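Local coordinates for fatty acid synthase 1, isoform A (Drosophila melanogaster, PDB 6FN6), which probably makes long-chain saturated fatty acids from acetyl-CoA and malonyl-CoA with NADPH, this piece holding its dehydratase, enoylreductase and ketoreductase region, at residues 31-43 with 168-180. Numbering follows the deposited sequence.
Sequences LFPATGYMTLAWQ and DNWISFMDTMLQF
Trp42 drives the CZ3–CH2 edge of its indole into one face of Trp170, a T-shaped pair with planes at 89° and six-membered ring centroids 4.9 Å apart. A chi1 of 178° turns the Trp42 indole away from its own backbone N and across to the other helix, while its NE1 donates to Thr56 O. With an alanine at Trp170, the Trp42 edge is likely to lose the face it packs on, leaving a gap between the helices. Further along, Thr35 is a knob among Ile171, Met174, Asp175 and Leu178. Its OG1 donates to Ile171 O at 3.0 Å, tilted 30° from the carbonyl plane, and Asp175 N reaches the same oxygen from the opposite face. CG2 of Thr35 meets CD1 of Leu178 tip to tip at 3.6 Å. The CA atoms of Gly36 and Ile171 come within 5.3 Å of each other, and CG2 of Ile171 also touches Pro33 CG at 3.5 Å. Asp175, the predicted dehydratase proton donor, sits beside His24, the predicted acceptor. Helices 34-48 and 170-183, the central helices of the predicted N-terminal and C-terminal hotdog folds, thus pack together; the first rests on strand 58-65, the second on strand 239-248, and both touch strand 191-201.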
# COMPACT_ATOMS: atom_id res chain seq x y z
N LEU A 31 6.77 -16.33 -27.30
CA LEU A 31 6.30 -15.35 -26.33
C LEU A 31 6.79 -13.96 -26.69
O LEU A 31 7.98 -13.77 -26.98
CB LEU A 31 6.79 -15.70 -24.92
CG LEU A 31 5.87 -16.59 -24.08
CD1 LEU A 31 5.80 -17.98 -24.69
CD2 LEU A 31 6.36 -16.64 -22.65
N PHE A 32 5.89 -12.99 -26.68
CA PHE A 32 6.31 -11.62 -26.90
C PHE A 32 7.18 -11.21 -25.73
O PHE A 32 6.73 -11.23 -24.58
CB PHE A 32 5.12 -10.66 -27.04
CG PHE A 32 5.50 -9.34 -27.64
CD1 PHE A 32 5.77 -9.24 -28.99
CD2 PHE A 32 5.61 -8.21 -26.85
CE1 PHE A 32 6.13 -8.03 -29.55
CE2 PHE A 32 5.97 -6.99 -27.40
CZ PHE A 32 6.23 -6.90 -28.75
N PRO A 33 8.45 -10.85 -26.00
CA PRO A 33 9.38 -10.63 -24.89
C PRO A 33 9.01 -9.44 -24.03
O PRO A 33 8.49 -8.44 -24.52
CB PRO A 33 10.71 -10.39 -25.61
CG PRO A 33 10.33 -9.85 -26.94
CD PRO A 33 9.06 -10.55 -27.31
N ALA A 34 9.30 -9.55 -22.74
CA ALA A 34 9.11 -8.45 -21.80
C ALA A 34 9.81 -7.20 -22.34
O ALA A 34 9.28 -6.09 -22.26
CB ALA A 34 9.65 -8.83 -20.44
N THR A 35 11.00 -7.40 -22.88
CA THR A 35 11.80 -6.32 -23.44
C THR A 35 11.17 -5.77 -24.72
O THR A 35 11.45 -4.65 -25.13
CB THR A 35 13.22 -6.79 -23.75
OG1 THR A 35 13.18 -7.82 -24.75
CG2 THR A 35 13.89 -7.33 -22.49
N GLY A 36 10.31 -6.57 -25.34
CA GLY A 36 9.54 -6.12 -26.48
C GLY A 36 8.61 -5.00 -26.07
O GLY A 36 8.52 -3.97 -26.73
N TYR A 37 7.90 -5.22 -24.96
CA TYR A 37 6.99 -4.22 -24.41
C TYR A 37 7.72 -2.93 -24.08
O TYR A 37 7.27 -1.84 -24.43
CB TYR A 37 6.33 -4.75 -23.15
CG TYR A 37 5.31 -5.83 -23.40
CD1 TYR A 37 4.11 -5.55 -24.04
CD2 TYR A 37 5.54 -7.12 -22.96
CE1 TYR A 37 3.18 -6.55 -24.25
CE2 TYR A 37 4.62 -8.12 -23.16
CZ TYR A 37 3.44 -7.83 -23.81
OH TYR A 37 2.53 -8.84 -24.00
N MET A 38 8.86 -3.07 -23.41
CA MET A 38 9.64 -1.92 -22.99
C MET A 38 10.02 -1.08 -24.21
O MET A 38 9.96 0.14 -24.18
CB MET A 38 10.89 -2.37 -22.23
CG MET A 38 10.58 -3.20 -21.00
SD MET A 38 12.04 -3.96 -20.25
CE MET A 38 13.08 -2.53 -19.99
N THR A 39 10.40 -1.76 -25.29
CA THR A 39 10.77 -1.08 -26.52
C THR A 39 9.57 -0.34 -27.11
O THR A 39 9.70 0.80 -27.55
CB THR A 39 11.33 -2.07 -27.56
OG1 THR A 39 12.51 -2.70 -27.04
CG2 THR A 39 11.68 -1.36 -28.87
N LEU A 40 8.42 -0.99 -27.13
CA LEU A 40 7.20 -0.37 -27.64
C LEU A 40 6.84 0.88 -26.84
O LEU A 40 6.51 1.91 -27.40
CB LEU A 40 6.03 -1.36 -27.60
CG LEU A 40 6.08 -2.57 -28.54
CD1 LEU A 40 4.79 -3.36 -28.44
CD2 LEU A 40 6.35 -2.15 -29.99
N ALA A 41 6.92 0.77 -25.51
CA ALA A 41 6.65 1.90 -24.64
C ALA A 41 7.67 3.00 -24.89
O ALA A 41 7.34 4.19 -24.93
CB ALA A 41 6.66 1.47 -23.18
N TRP A 42 8.92 2.59 -25.06
CA TRP A 42 10.01 3.52 -25.31
C TRP A 42 9.81 4.25 -26.63
O TRP A 42 9.91 5.48 -26.69
CB TRP A 42 11.34 2.76 -25.31
CG TRP A 42 12.54 3.60 -25.61
CD1 TRP A 42 12.65 4.95 -25.52
CD2 TRP A 42 13.82 3.12 -26.06
NE1 TRP A 42 13.91 5.36 -25.88
CE2 TRP A 42 14.65 4.25 -26.22
CE3 TRP A 42 14.34 1.86 -26.34
CZ2 TRP A 42 15.97 4.14 -26.65
CZ3 TRP A 42 15.65 1.76 -26.76
CH2 TRP A 42 16.45 2.89 -26.91
N GLN A 43 9.53 3.49 -27.68
CA GLN A 43 9.40 4.06 -29.02
C GLN A 43 8.24 5.04 -29.12
O GLN A 43 8.44 6.21 -29.44
CB GLN A 43 9.22 2.94 -30.05
CG GLN A 43 10.52 2.22 -30.39
CD GLN A 43 10.31 1.08 -31.36
OE1 GLN A 43 9.19 0.63 -31.59
NE2 GLN A 43 11.41 0.60 -31.94
N ASP A 168 21.94 -4.30 -33.94
CA ASP A 168 21.04 -3.18 -34.19
C ASP A 168 19.60 -3.56 -33.85
O ASP A 168 18.68 -3.29 -34.62
CB ASP A 168 21.14 -2.72 -35.65
CG ASP A 168 20.51 -1.36 -35.88
OD1 ASP A 168 20.61 -0.50 -34.98
OD2 ASP A 168 19.92 -1.16 -36.96
N ASN A 169 19.42 -4.18 -32.69
CA ASN A 169 18.10 -4.63 -32.24
C ASN A 169 18.02 -4.56 -30.72
O ASN A 169 18.59 -5.39 -30.01
CB ASN A 169 17.84 -6.06 -32.73
CG ASN A 169 16.44 -6.55 -32.39
OD1 ASN A 169 16.04 -6.55 -31.23
ND2 ASN A 169 15.70 -6.99 -33.40
N TRP A 170 17.29 -3.56 -30.21
CA TRP A 170 17.20 -3.33 -28.77
C TRP A 170 16.42 -4.42 -28.05
O TRP A 170 16.76 -4.76 -26.91
CB TRP A 170 16.56 -1.96 -28.50
CG TRP A 170 17.43 -0.81 -28.88
CD1 TRP A 170 17.49 -0.17 -30.08
CD2 TRP A 170 18.40 -0.16 -28.04
NE1 TRP A 170 18.42 0.84 -30.05
CE2 TRP A 170 18.99 0.87 -28.80
CE3 TRP A 170 18.81 -0.34 -26.72
CZ2 TRP A 170 19.97 1.71 -28.29
CZ3 TRP A 170 19.79 0.50 -26.21
CH2 TRP A 170 20.36 1.51 -26.99
N ILE A 171 15.39 -4.96 -28.68
CA ILE A 171 14.58 -5.99 -28.06
C ILE A 171 15.44 -7.22 -27.75
O ILE A 171 15.49 -7.68 -26.61
CB ILE A 171 13.38 -6.37 -28.94
CG1 ILE A 171 12.43 -5.17 -29.07
CG2 ILE A 171 12.64 -7.59 -28.36
CD1 ILE A 171 11.30 -5.37 -30.05
N SER A 172 16.13 -7.73 -28.76
CA SER A 172 16.96 -8.92 -28.57
C SER A 172 18.06 -8.64 -27.56
O SER A 172 18.32 -9.45 -26.68
CB SER A 172 17.56 -9.38 -29.90
OG SER A 172 18.69 -8.60 -30.26
N PHE A 173 18.70 -7.48 -27.69
CA PHE A 173 19.83 -7.15 -26.83
C PHE A 173 19.42 -7.08 -25.37
O PHE A 173 20.06 -7.68 -24.50
CB PHE A 173 20.45 -5.82 -27.26
CG PHE A 173 21.52 -5.34 -26.32
CD1 PHE A 173 22.81 -5.84 -26.41
CD2 PHE A 173 21.24 -4.41 -25.35
CE1 PHE A 173 23.79 -5.41 -25.55
CE2 PHE A 173 22.22 -3.97 -24.48
CZ PHE A 173 23.50 -4.47 -24.58
N MET A 174 18.35 -6.34 -25.08
CA MET A 174 17.89 -6.20 -23.71
C MET A 174 17.39 -7.54 -23.18
O MET A 174 17.50 -7.82 -21.99
CB MET A 174 16.79 -5.13 -23.61
CG MET A 174 17.33 -3.70 -23.68
SD MET A 174 16.20 -2.43 -23.08
CE MET A 174 14.92 -2.47 -24.34
N ASP A 175 16.85 -8.38 -24.06
CA ASP A 175 16.41 -9.71 -23.65
C ASP A 175 17.59 -10.56 -23.18
O ASP A 175 17.49 -11.25 -22.17
CB ASP A 175 15.69 -10.43 -24.80
CG ASP A 175 15.11 -11.77 -24.37
OD1 ASP A 175 14.44 -11.82 -23.32
OD2 ASP A 175 15.33 -12.76 -25.09
N THR A 176 18.70 -10.51 -23.91
CA THR A 176 19.88 -11.29 -23.54
C THR A 176 20.42 -10.84 -22.18
O THR A 176 21.07 -11.61 -21.48
CB THR A 176 21.00 -11.19 -24.60
OG1 THR A 176 21.31 -9.81 -24.86
CG2 THR A 176 20.57 -11.87 -25.89
N MET A 177 20.16 -9.59 -21.81
CA MET A 177 20.50 -9.10 -20.47
C MET A 177 19.67 -9.84 -19.42
O MET A 177 20.17 -10.14 -18.33
CB MET A 177 20.28 -7.60 -20.36
CG MET A 177 21.14 -6.76 -21.30
SD MET A 177 20.90 -4.98 -21.10
CE MET A 177 21.45 -4.75 -19.41
N LEU A 178 18.41 -10.11 -19.73
CA LEU A 178 17.55 -10.87 -18.82
C LEU A 178 17.95 -12.34 -18.80
O LEU A 178 17.93 -12.98 -17.75
CB LEU A 178 16.08 -10.73 -19.22
CG LEU A 178 15.52 -9.32 -19.37
CD1 LEU A 178 14.02 -9.36 -19.57
CD2 LEU A 178 15.89 -8.45 -18.18
N GLN A 179 18.30 -12.87 -19.96
CA GLN A 179 18.80 -14.23 -20.05
C GLN A 179 20.01 -14.38 -19.14
O GLN A 179 20.14 -15.35 -18.41
CB GLN A 179 19.18 -14.59 -21.49
CG GLN A 179 18.04 -14.52 -22.48
CD GLN A 179 18.49 -14.84 -23.89
OE1 GLN A 179 19.64 -15.22 -24.11
NE2 GLN A 179 17.60 -14.67 -24.86
N PHE A 180 20.89 -13.39 -19.21
CA PHE A 180 22.14 -13.43 -18.46
C PHE A 180 21.90 -13.47 -16.96
O PHE A 180 22.61 -14.16 -16.22
CB PHE A 180 23.01 -12.23 -18.82
CG PHE A 180 24.35 -12.25 -18.16
CD1 PHE A 180 25.39 -12.99 -18.69
CD2 PHE A 180 24.57 -11.53 -17.00
CE1 PHE A 180 26.62 -13.02 -18.08
CE2 PHE A 180 25.80 -11.55 -16.38
CZ PHE A 180 26.83 -12.29 -16.93